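Local coordinates for DNA mismatch repair protein MUTS (Thermus aquaticus, PDB 1EWQ) that takes part in DNA mismatch repair, binds mismatched DNA, possibly as the recognition step, and has a weak ATPase activity, at residues E48-A51 with R52-L56; L75-F78 with E79-A82; G119-Q123 with E124-P128; V178-A181 with P182-E186. All coordinates share one frame; numbering follows the deposited sequence.

Contact 1: E48-A51 with R52-L56. With nucleotides of chain A.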
loop_
_atom_site.group_PDB
_atom_site.type_symbol
_atom_site.label_atom_id
_atom_site.label_comp_id
_atom_site.label_asym_id
_atom_site.label_seq_id
_atom_site.Cartn_x
_atom_site.Cartn_y
_atom_site.Cartn_z
ATOM N N GLU C 48 -3.724 3.183 23.293
ATOM C CA GLU C 48 -2.595 2.485 22.696
ATOM C C GLU C 48 -2.864 2.354 21.204
ATOM O O GLU C 48 -2.005 2.661 20.379
ATOM C CB GLU C 48 -2.438 1.102 23.329
ATOM C CG GLU C 48 -2.468 1.122 24.845
ATOM C CD GLU C 48 -2.196 -0.240 25.467
ATOM O OE1 GLU C 48 -2.842 -1.233 25.071
ATOM O OE2 GLU C 48 -1.335 -0.312 26.366
ATOM N N ARG C 49 -4.066 1.899 20.865
ATOM C CA ARG C 49 -4.463 1.754 19.470
ATOM C C ARG C 49 -4.257 3.076 18.737
ATOM O O ARG C 49 -3.523 3.144 17.751
ATOM C CB ARG C 49 -5.939 1.378 19.379
ATOM C CG ARG C 49 -6.286 -0.017 19.859
ATOM C CD ARG C 49 -7.794 -0.211 19.819
ATOM N NE ARG C 49 -8.187 -1.608 19.967
ATOM C CZ ARG C 49 -7.926 -2.556 19.073
ATOM N NH1 ARG C 49 -7.265 -2.254 17.957
ATOM N NH2 ARG C 49 -8.325 -3.807 19.292
ATOM N N LEU C 50 -4.915 4.121 19.237
ATOM C CA LEU C 50 -4.845 5.458 18.651
ATOM C C LEU C 50 -3.413 5.938 18.445
ATOM O O LEU C 50 -3.060 6.406 17.364
ATOM C CB LEU C 50 -5.585 6.467 19.540
ATOM C CG LEU C 50 -5.729 7.893 18.994
ATOM C CD1 LEU C 50 -6.718 7.908 17.831
ATOM C CD2 LEU C 50 -6.204 8.822 20.096
ATOM N N ALA C 51 -2.602 5.821 19.493
ATOM C CA ALA C 51 -1.209 6.246 19.462
ATOM C C ALA C 51 -0.414 5.602 18.336
ATOM O O ALA C 51 0.260 6.296 17.575
ATOM C CB ALA C 51 -0.544 5.947 20.805
ATOM N N ARG C 52 -0.485 4.280 18.220
ATOM C CA ARG C 52 0.267 3.612 17.168
ATOM C C ARG C 52 -0.360 3.817 15.794
ATOM O O ARG C 52 0.350 4.010 14.803
ATOM C CB ARG C 52 0.410 2.116 17.461
ATOM C CG ARG C 52 -0.775 1.252 17.105
ATOM C CD ARG C 52 -0.371 -0.217 17.194
ATOM N NE ARG C 52 0.043 -0.592 18.545
ATOM C CZ ARG C 52 -0.797 -0.932 19.521
ATOM N NH1 ARG C 52 -2.108 -0.955 19.297
ATOM N NH2 ARG C 52 -0.329 -1.246 20.726
ATOM N N ALA C 53 -1.688 3.787 15.739
ATOM C CA ALA C 53 -2.398 3.978 14.481
ATOM C C ALA C 53 -1.993 5.285 13.807
ATOM O O ALA C 53 -1.829 5.334 12.589
ATOM C CB ALA C 53 -3.898 3.964 14.722
ATOM N N LEU C 54 -1.823 6.338 14.600
ATOM C CA LEU C 54 -1.457 7.640 14.065
ATOM C C LEU C 54 -0.039 8.058 14.429
ATOM O O LEU C 54 0.387 9.171 14.120
ATOM C CB LEU C 54 -2.447 8.698 14.557
ATOM C CG LEU C 54 -3.913 8.437 14.206
ATOM C CD1 LEU C 54 -4.783 9.505 14.853
ATOM C CD2 LEU C 54 -4.091 8.428 12.686
ATOM N N GLY C 55 0.696 7.161 15.079
ATOM C CA GLY C 55 2.059 7.480 15.461
ATOM C C GLY C 55 2.113 8.702 16.357
ATOM O O GLY C 55 2.915 9.614 16.143
ATOM N N LEU C 56 1.243 8.719 17.361
ATOM C CA LEU C 56 1.173 9.821 18.310
ATOM C C LEU C 56 1.988 9.479 19.556
ATOM O O LEU C 56 2.383 8.332 19.765
ATOM C CB LEU C 56 -0.284 10.074 18.723
ATOM C CG LEU C 56 -1.337 10.325 17.637
ATOM C CD1 LEU C 56 -2.719 10.328 18.282
ATOM C CD2 LEU C 56 -1.070 11.644 16.917
ATOM P P DG A 14 1.403 14.320 20.494
ATOM O OP1 DG A 14 1.473 13.161 19.566
ATOM O OP2 DG A 14 2.625 14.759 21.214
ATOM O "O5'" DG A 14 0.870 15.576 19.682
ATOM C "C5'" DG A 14 -0.383 15.541 19.020
ATOM C "C4'" DG A 14 -0.726 16.920 18.516
ATOM O "O4'" DG A 14 -1.029 17.780 19.640
ATOM C "C3'" DG A 14 0.407 17.603 17.753
ATOM O "O3'" DG A 14 -0.140 18.341 16.661
ATOM C "C2'" DG A 14 1.041 18.515 18.792
ATOM C "C1'" DG A 14 -0.128 18.881 19.698
ATOM N N9 DG A 14 0.238 19.072 21.102
ATOM C C8 DG A 14 1.071 18.269 21.844
ATOM N N7 DG A 14 1.198 18.666 23.081
ATOM C C5 DG A 14 0.406 19.804 23.163
ATOM C C6 DG A 14 0.144 20.663 24.266
ATOM O O6 DG A 14 0.575 20.588 25.423
ATOM N N1 DG A 14 -0.724 21.693 23.917
ATOM C C2 DG A 14 -1.277 21.871 22.673
ATOM N N2 DG A 14 -2.119 22.908 22.548
ATOM N N3 DG A 14 -1.031 21.086 21.634
ATOM C C4 DG A 14 -0.189 20.075 21.950
HETATM O O HOH W 1 -3.543 -2.427 22.114
#
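Leu50 lays its CG against CD1 of Leu56, 3.9 Å away, and its CD1 meets CD1 of Leu54. The three leucines come together where helix 44-54 gives way to the loop. The CG of Leu50 stands anti to the backbone N (chi1 -174°), which carries the branch along the helix toward both partners. Strand 67-74 and helix 78-87 close over this face through Ala71, Ile73 and Tyr81.

The helix ends in a Schellman motif. Gly55, with positive phi, is its C-prime residue. Leu56 N bonds to Ala51 O at 2.6 Å, in the carbonyl plane and on a lone pair. Gly55 N makes a weaker bond to Arg52 O. Upstream, Ala53 N reaches Arg49 O at 2.8 Å in a regular helical bond.

Arg52 folds back over the helix on the outer side. Its guanidinium lies with one face over Glu48 O, and its NH2 approaches Glu48 CB at 4.1 Å. A water accepts weakly from Arg52 NH1 and donates to Glu48 OE1, so the two charges are joined at most through a weak water bridge and not by a direct salt bridge. Glu48 OE2 forms a salt bridge with Lys6.

Leu56 CA lies 3.6 Å from OP1 of DG14 of chain A. Leu56, just past the helix, meets the phosphate through carbon atoms, so this is packing and not a charge contact.

Contact 2: L75-F78 with E79-A82; sequences LRAF and EAYA
Phe78 and Ala82 form the apolar centre of this contact, the first turn of helix 78-87 in the mixed α/β domain I of MutS. The methyl CB of Ala82 sits over one face of the phenyl ring, 4.2 Å from CE1 of Phe78. The ring is swung there because CG lies anti to the backbone N (chi1 166°). Beyond the turn the same ring reaches the sheet, touching Leu33, Val94 and Leu116, and it meets the ring of Tyr40. Without the ring, as with an alanine at this place, the helix start would probably lose its packing against the sheet, and Ala82 CB would lose the ring face it sits on.

On another side of the turn, Ala77 CB packs against CE2 of Tyr81 at 3.7 Å. The Tyr81 ring edge is turned to Phe78 N, close to the ring plane. Tyr81 also packs on a phosphate of the bound DNA. Ala77 CB also lies near Ala80 CB, at 4.4 Å.

The backbone joins these layers. Ala77 takes the N-cap position, just after the 3-10 segment 75-76; Phe78 N bonds back to Leu75 O at 3.2 Å. Ala82 N bonds to Phe78 O, with an N-H...O angle of 164°.

At the polar edge, Glu79 extends beyond CG and sends OE1 to the hydroxyl of Ser125. The aliphatic base of this glutamate stays beside the phenyl ring, with Glu79 CG 4.1 Å from Phe78 CD2.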
loop_
_atom_site.group_PDB
_atom_site.type_symbol
_atom_site.label_atom_id
_atom_site.label_comp_id
_atom_site.label_asym_id
_atom_site.label_seq_id
_atom_site.Cartn_x
_atom_site.Cartn_y
_atom_site.Cartn_z
ATOM N N LEU C 75 -8.733 19.021 18.350
ATOM C CA LEU C 75 -9.966 19.114 17.572
ATOM C C LEU C 75 -9.738 19.870 16.271
ATOM O O LEU C 75 -10.491 19.710 15.309
ATOM C CB LEU C 75 -11.072 19.837 18.346
ATOM C CG LEU C 75 -11.610 19.365 19.694
ATOM C CD1 LEU C 75 -13.048 19.837 19.797
ATOM C CD2 LEU C 75 -11.554 17.862 19.827
ATOM N N ARG C 76 -8.703 20.706 16.252
ATOM C CA ARG C 76 -8.380 21.504 15.073
ATOM C C ARG C 76 -8.279 20.660 13.806
ATOM O O ARG C 76 -8.884 20.984 12.786
ATOM C CB ARG C 76 -7.051 22.255 15.276
ATOM C CG ARG C 76 -5.796 21.371 15.180
ATOM C CD ARG C 76 -4.482 22.162 15.304
ATOM N NE ARG C 76 -4.148 22.527 16.684
ATOM C CZ ARG C 76 -4.711 23.523 17.365
ATOM N NH1 ARG C 76 -5.650 24.279 16.801
ATOM N NH2 ARG C 76 -4.332 23.767 18.617
ATOM N N ALA C 77 -7.509 19.579 13.884
ATOM C CA ALA C 77 -7.285 18.704 12.747
ATOM C C ALA C 77 -8.062 17.393 12.832
ATOM O O ALA C 77 -7.575 16.346 12.400
ATOM C CB ALA C 77 -5.793 18.423 12.618
ATOM N N PHE C 78 -9.276 17.455 13.377
ATOM C CA PHE C 78 -10.108 16.261 13.517
ATOM C C PHE C 78 -10.316 15.501 12.204
ATOM O O PHE C 78 -9.938 14.337 12.091
ATOM C CB PHE C 78 -11.479 16.616 14.106
ATOM C CG PHE C 78 -12.490 15.508 13.978
ATOM C CD1 PHE C 78 -12.265 14.271 14.579
ATOM C CD2 PHE C 78 -13.642 15.685 13.216
ATOM C CE1 PHE C 78 -13.174 13.226 14.422
ATOM C CE2 PHE C 78 -14.557 14.645 13.052
ATOM C CZ PHE C 78 -14.320 13.413 13.657
ATOM N N GLU C 79 -10.924 16.158 11.218
ATOM C CA GLU C 79 -11.187 15.507 9.937
ATOM C C GLU C 79 -9.932 14.887 9.317
ATOM O O GLU C 79 -9.977 13.763 8.822
ATOM C CB GLU C 79 -11.843 16.492 8.951
ATOM C CG GLU C 79 -13.293 16.848 9.297
ATOM C CD GLU C 79 -13.997 17.629 8.202
ATOM O OE1 GLU C 79 -13.424 17.766 7.102
ATOM O OE2 GLU C 79 -15.133 18.103 8.428
ATOM N N ALA C 80 -8.813 15.607 9.357
ATOM C CA ALA C 80 -7.572 15.096 8.785
ATOM C C ALA C 80 -7.171 13.784 9.442
ATOM O O ALA C 80 -6.763 12.847 8.762
ATOM C CB ALA C 80 -6.452 16.126 8.936
ATOM N N TYR C 81 -7.279 13.724 10.768
ATOM C CA TYR C 81 -6.934 12.512 11.510
ATOM C C TYR C 81 -7.948 11.408 11.221
ATOM O O TYR C 81 -7.584 10.248 11.053
ATOM C CB TYR C 81 -6.908 12.795 13.015
ATOM C CG TYR C 81 -5.666 13.504 13.524
ATOM C CD1 TYR C 81 -4.423 12.863 13.544
ATOM C CD2 TYR C 81 -5.743 14.804 14.030
ATOM C CE1 TYR C 81 -3.289 13.504 14.069
ATOM C CE2 TYR C 81 -4.619 15.453 14.552
ATOM C CZ TYR C 81 -3.400 14.799 14.576
ATOM O OH TYR C 81 -2.311 15.428 15.145
ATOM N N ALA C 82 -9.226 11.773 11.168
ATOM C CA ALA C 82 -10.276 10.796 10.893
ATOM C C ALA C 82 -10.044 10.200 9.511
ATOM O O ALA C 82 -10.163 8.987 9.326
ATOM C CB ALA C 82 -11.637 11.459 10.956
#

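Contact 3: G119-Q123 with E124-P128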
loop_
_atom_site.group_PDB
_atom_site.type_symbol
_atom_site.label_atom_id
_atom_site.label_comp_id
_atom_site.label_asym_id
_atom_site.label_seq_id
_atom_site.Cartn_x
_atom_site.Cartn_y
_atom_site.Cartn_z
ATOM N N GLY C 119 -19.237 4.022 4.582
ATOM C CA GLY C 119 -20.437 4.227 3.789
ATOM C C GLY C 119 -21.480 5.221 4.281
ATOM O O GLY C 119 -22.576 5.265 3.737
ATOM N N THR C 120 -21.161 6.030 5.287
ATOM C CA THR C 120 -22.136 6.991 5.799
ATOM C C THR C 120 -21.519 8.369 6.025
ATOM O O THR C 120 -22.057 9.185 6.768
ATOM C CB THR C 120 -22.729 6.508 7.144
ATOM O OG1 THR C 120 -21.691 6.459 8.129
ATOM C CG2 THR C 120 -23.350 5.117 6.994
ATOM N N LEU C 121 -20.396 8.630 5.373
ATOM C CA LEU C 121 -19.702 9.902 5.534
ATOM C C LEU C 121 -20.469 11.104 4.986
ATOM O O LEU C 121 -21.061 11.053 3.902
ATOM C CB LEU C 121 -18.324 9.821 4.869
ATOM C CG LEU C 121 -17.420 8.700 5.398
ATOM C CD1 LEU C 121 -16.139 8.645 4.559
ATOM C CD2 LEU C 121 -17.121 8.925 6.897
ATOM N N LEU C 122 -20.445 12.187 5.750
ATOM C CA LEU C 122 -21.102 13.428 5.365
ATOM C C LEU C 122 -20.103 14.572 5.233
ATOM O O LEU C 122 -20.444 15.635 4.728
ATOM C CB LEU C 122 -22.176 13.794 6.389
ATOM C CG LEU C 122 -23.455 12.990 6.171
ATOM C CD1 LEU C 122 -24.226 12.851 7.467
ATOM C CD2 LEU C 122 -24.274 13.661 5.092
ATOM N N GLN C 123 -18.872 14.356 5.692
ATOM C CA GLN C 123 -17.849 15.389 5.611
ATOM C C GLN C 123 -17.221 15.446 4.210
ATOM O O GLN C 123 -16.712 14.448 3.701
ATOM C CB GLN C 123 -16.754 15.145 6.657
ATOM C CG GLN C 123 -17.215 15.181 8.126
ATOM C CD GLN C 123 -17.933 13.912 8.578
ATOM O OE1 GLN C 123 -17.908 12.884 7.897
ATOM N NE2 GLN C 123 -18.562 13.978 9.747
ATOM N N GLU C 124 -17.266 16.626 3.604
ATOM C CA GLU C 124 -16.722 16.859 2.269
ATOM C C GLU C 124 -15.290 16.347 2.081
ATOM O O GLU C 124 -14.994 15.690 1.088
ATOM C CB GLU C 124 -16.809 18.365 1.946
ATOM C CG GLU C 124 -16.071 18.847 0.695
ATOM C CD GLU C 124 -16.277 20.356 0.416
ATOM O OE1 GLU C 124 -16.356 21.161 1.380
ATOM O OE2 GLU C 124 -16.344 20.742 -0.773
ATOM N N SER C 125 -14.417 16.621 3.046
ATOM C CA SER C 125 -13.011 16.205 2.965
ATOM C C SER C 125 -12.743 14.710 3.117
ATOM O O SER C 125 -11.613 14.265 2.899
ATOM C CB SER C 125 -12.176 16.941 4.016
ATOM O OG SER C 125 -12.293 16.319 5.287
ATOM N N LEU C 126 -13.758 13.939 3.502
ATOM C CA LEU C 126 -13.583 12.497 3.676
ATOM C C LEU C 126 -14.311 11.728 2.572
ATOM O O LEU C 126 -14.313 10.500 2.554
ATOM C CB LEU C 126 -14.135 12.061 5.037
ATOM C CG LEU C 126 -13.780 12.951 6.228
ATOM C CD1 LEU C 126 -14.367 12.374 7.513
ATOM C CD2 LEU C 126 -12.270 13.069 6.330
ATOM N N LEU C 127 -14.928 12.464 1.656
ATOM C CA LEU C 127 -15.679 11.868 0.566
ATOM C C LEU C 127 -15.012 11.992 -0.792
ATOM O O LEU C 127 -14.262 12.933 -1.044
ATOM C CB LEU C 127 -17.053 12.528 0.468
ATOM C CG LEU C 127 -18.093 12.159 1.521
ATOM C CD1 LEU C 127 -19.217 13.197 1.514
ATOM C CD2 LEU C 127 -18.613 10.751 1.239
ATOM N N PRO C 128 -15.285 11.032 -1.688
ATOM C CA PRO C 128 -14.716 11.060 -3.036
ATOM C C PRO C 128 -15.714 11.880 -3.854
ATOM O O PRO C 128 -16.800 12.187 -3.361
ATOM C CB PRO C 128 -14.706 9.590 -3.429
ATOM C CG PRO C 128 -15.972 9.087 -2.814
ATOM C CD PRO C 128 -15.980 9.756 -1.434
#
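Gln123 bends over Leu126 at the start of the short 3-10 segment 124-126, within the loop that leads from strand 110-116 of domain I to strand 134-139 of the next sheet. Its CB lies 3.7 Å from Leu126 CG. CG and CD of Gln123 are each 4.0 Å from Leu126 CD1. At the tip, OE1 stands 3.6 Å from that same methyl. The bend is at the second torsion (chi2 78°), which folds the amide back toward its own chain. There OE1 accepts a weak hydrogen bond from Leu122 N, 3.4 Å away. The side chains of Gln123 and Leu126 cross at a slant; OE1 both touches the methyl and takes the bond from Leu122 N.

The turn itself is closed by Leu126 N, which donates to Gln123 O at 3.0 Å. The donor stands well above the carbonyl plane. A second bond of the same kind joins Leu127 N to Glu124 O.

Leu121, two residues before Gln123, points its side chain at the turn. Its CB packs on CD2 of Leu127, and its CD1 touches Leu126 CB, with the side chains of Leu121 and Leu126 at about a right angle. Helix 78-87 lies against this cluster: Leu86 touches both Leu121 and Leu126. Arg343 touches both Leu122 and Gln123.

Leu127 lies along the backbone oxygens, its CG 3.4 Å from Gln123 O and its CD2 3.6 Å from Leu121 O.

Contact 4: V178-A181 with P182-E186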
loop_
_atom_site.group_PDB
_atom_site.type_symbol
_atom_site.label_atom_id
_atom_site.label_comp_id
_atom_site.label_asym_id
_atom_site.label_seq_id
_atom_site.Cartn_x
_atom_site.Cartn_y
_atom_site.Cartn_z
ATOM N N VAL C 178 -21.015 -2.535 3.400
ATOM C CA VAL C 178 -22.126 -3.455 3.210
ATOM C C VAL C 178 -22.731 -3.996 4.515
ATOM O O VAL C 178 -22.012 -4.378 5.433
ATOM C CB VAL C 178 -21.679 -4.646 2.316
ATOM C CG1 VAL C 178 -22.795 -5.681 2.213
ATOM C CG2 VAL C 178 -21.305 -4.143 0.925
ATOM N N LEU C 179 -24.059 -4.017 4.576
ATOM C CA LEU C 179 -24.788 -4.535 5.731
ATOM C C LEU C 179 -25.469 -5.834 5.287
ATOM O O LEU C 179 -26.323 -5.811 4.401
ATOM C CB LEU C 179 -25.873 -3.552 6.185
ATOM C CG LEU C 179 -25.537 -2.074 6.378
ATOM C CD1 LEU C 179 -26.799 -1.339 6.786
ATOM C CD2 LEU C 179 -24.453 -1.900 7.434
ATOM N N LEU C 180 -25.097 -6.956 5.891
ATOM C CA LEU C 180 -25.696 -8.240 5.529
ATOM C C LEU C 180 -26.761 -8.661 6.537
ATOM O O LEU C 180 -26.605 -8.456 7.741
ATOM C CB LEU C 180 -24.620 -9.331 5.434
ATOM C CG LEU C 180 -23.503 -9.196 4.385
ATOM C CD1 LEU C 180 -22.404 -10.216 4.676
ATOM C CD2 LEU C 180 -24.065 -9.394 2.977
ATOM N N ALA C 181 -27.847 -9.236 6.030
ATOM C CA ALA C 181 -28.944 -9.713 6.866
ATOM C C ALA C 181 -28.405 -10.751 7.849
ATOM O O ALA C 181 -27.443 -11.455 7.551
ATOM C CB ALA C 181 -30.023 -10.341 5.993
ATOM N N PRO C 182 -29.024 -10.858 9.034
ATOM C CA PRO C 182 -28.584 -11.824 10.045
ATOM C C PRO C 182 -28.405 -13.228 9.459
ATOM O O PRO C 182 -27.407 -13.897 9.724
ATOM C CB PRO C 182 -29.707 -11.768 11.077
ATOM C CG PRO C 182 -30.197 -10.351 10.961
ATOM C CD PRO C 182 -30.241 -10.154 9.476
ATOM N N GLU C 183 -29.374 -13.659 8.657
ATOM C CA GLU C 183 -29.334 -14.981 8.028
ATOM C C GLU C 183 -28.087 -15.207 7.180
ATOM O O GLU C 183 -27.570 -16.320 7.119
ATOM C CB GLU C 183 -30.556 -15.191 7.127
ATOM C CG GLU C 183 -31.753 -14.363 7.496
ATOM C CD GLU C 183 -31.880 -13.111 6.664
ATOM O OE1 GLU C 183 -32.205 -12.062 7.244
ATOM O OE2 GLU C 183 -31.680 -13.176 5.434
ATOM N N LEU C 184 -27.618 -14.159 6.511
ATOM C CA LEU C 184 -26.444 -14.269 5.648
ATOM C C LEU C 184 -25.181 -14.330 6.489
ATOM O O LEU C 184 -24.218 -15.015 6.139
ATOM C CB LEU C 184 -26.399 -13.085 4.677
ATOM C CG LEU C 184 -27.649 -12.964 3.792
ATOM C CD1 LEU C 184 -27.567 -11.713 2.930
ATOM C CD2 LEU C 184 -27.785 -14.208 2.930
ATOM N N LEU C 185 -25.190 -13.610 7.601
ATOM C CA LEU C 185 -24.049 -13.626 8.504
ATOM C C LEU C 185 -24.008 -15.004 9.173
ATOM O O LEU C 185 -22.933 -15.529 9.448
ATOM C CB LEU C 185 -24.182 -12.514 9.551
ATOM C CG LEU C 185 -24.167 -11.080 9.002
ATOM C CD1 LEU C 185 -24.423 -10.079 10.130
ATOM C CD2 LEU C 185 -22.819 -10.804 8.325
ATOM N N GLU C 186 -25.184 -15.587 9.412
ATOM C CA GLU C 186 -25.306 -16.918 10.027
ATOM C C GLU C 186 -24.790 -17.990 9.062
ATOM O O GLU C 186 -24.127 -18.946 9.468
ATOM C CB GLU C 186 -26.773 -17.256 10.342
ATOM C CG GLU C 186 -27.474 -16.432 11.424
ATOM C CD GLU C 186 -28.994 -16.678 11.432
ATOM O OE1 GLU C 186 -29.412 -17.860 11.448
ATOM O OE2 GLU C 186 -29.771 -15.697 11.418
#
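Leu185 reaches back from the helix to the end of the strand, and its CD2 packs on CB and CD1 of Leu180, 3.7 Å from each. The two side chains cross at a slant. Leu184 CD1 lies 4.2 Å from Leu180 CD2 and also meets the methyl of Ala181. Replacing Leu185 by an alanine is likely to open a gap beside Leu180 and leave that side of the strand end without its helical cover.

The hydrogen bonds centre on one atom. Ala181, at the N-cap position of helix 182-186, offers its carbonyl O to two amides. Leu185 N lies 3.1 Å from Ala181 O in a regular helical bond. Leu184 N is at 2.9 Å from the same oxygen of Ala181 but stands above the carbonyl plane, with a more bent N-H...O angle of 130°. Pro182, which has no amide hydrogen, occupies the first helical position.

Charge plays its part through Glu183. Its carboxylate lies beside Ala181 CB, and its oxygens are taken by Arg219 in a salt bridge and by Thr139.

Strand 177-180 and helix 182-186 meet almost perpendicularly, at 85°, so the chain turns sharply off the domain II sheet. Strand 134-139 and helix 188-197 flank the turn, with Ile137 and Phe190 both touching Leu184.

In the fold
From the N terminus the four contacts come in series; none nests in or crosses another. Contact 1 ends helix 44-54, and contact 2 begins helix 78-87 after strand 67-74. They touch through Tyr81, whose ring meets Leu54 and Leu56, so the end of one helix rests on the start of the other. Contact 3 folds the loop after strand 110-116 back onto helix 78-87, which it meets at Glu79 through Gln123, Ser125 and Leu126. That loop leads on to the second sheet. There contact 4 closes the turn from strand 177-180 into helix 182-186, its nearest atoms about 7 Å from contact 3, without touching.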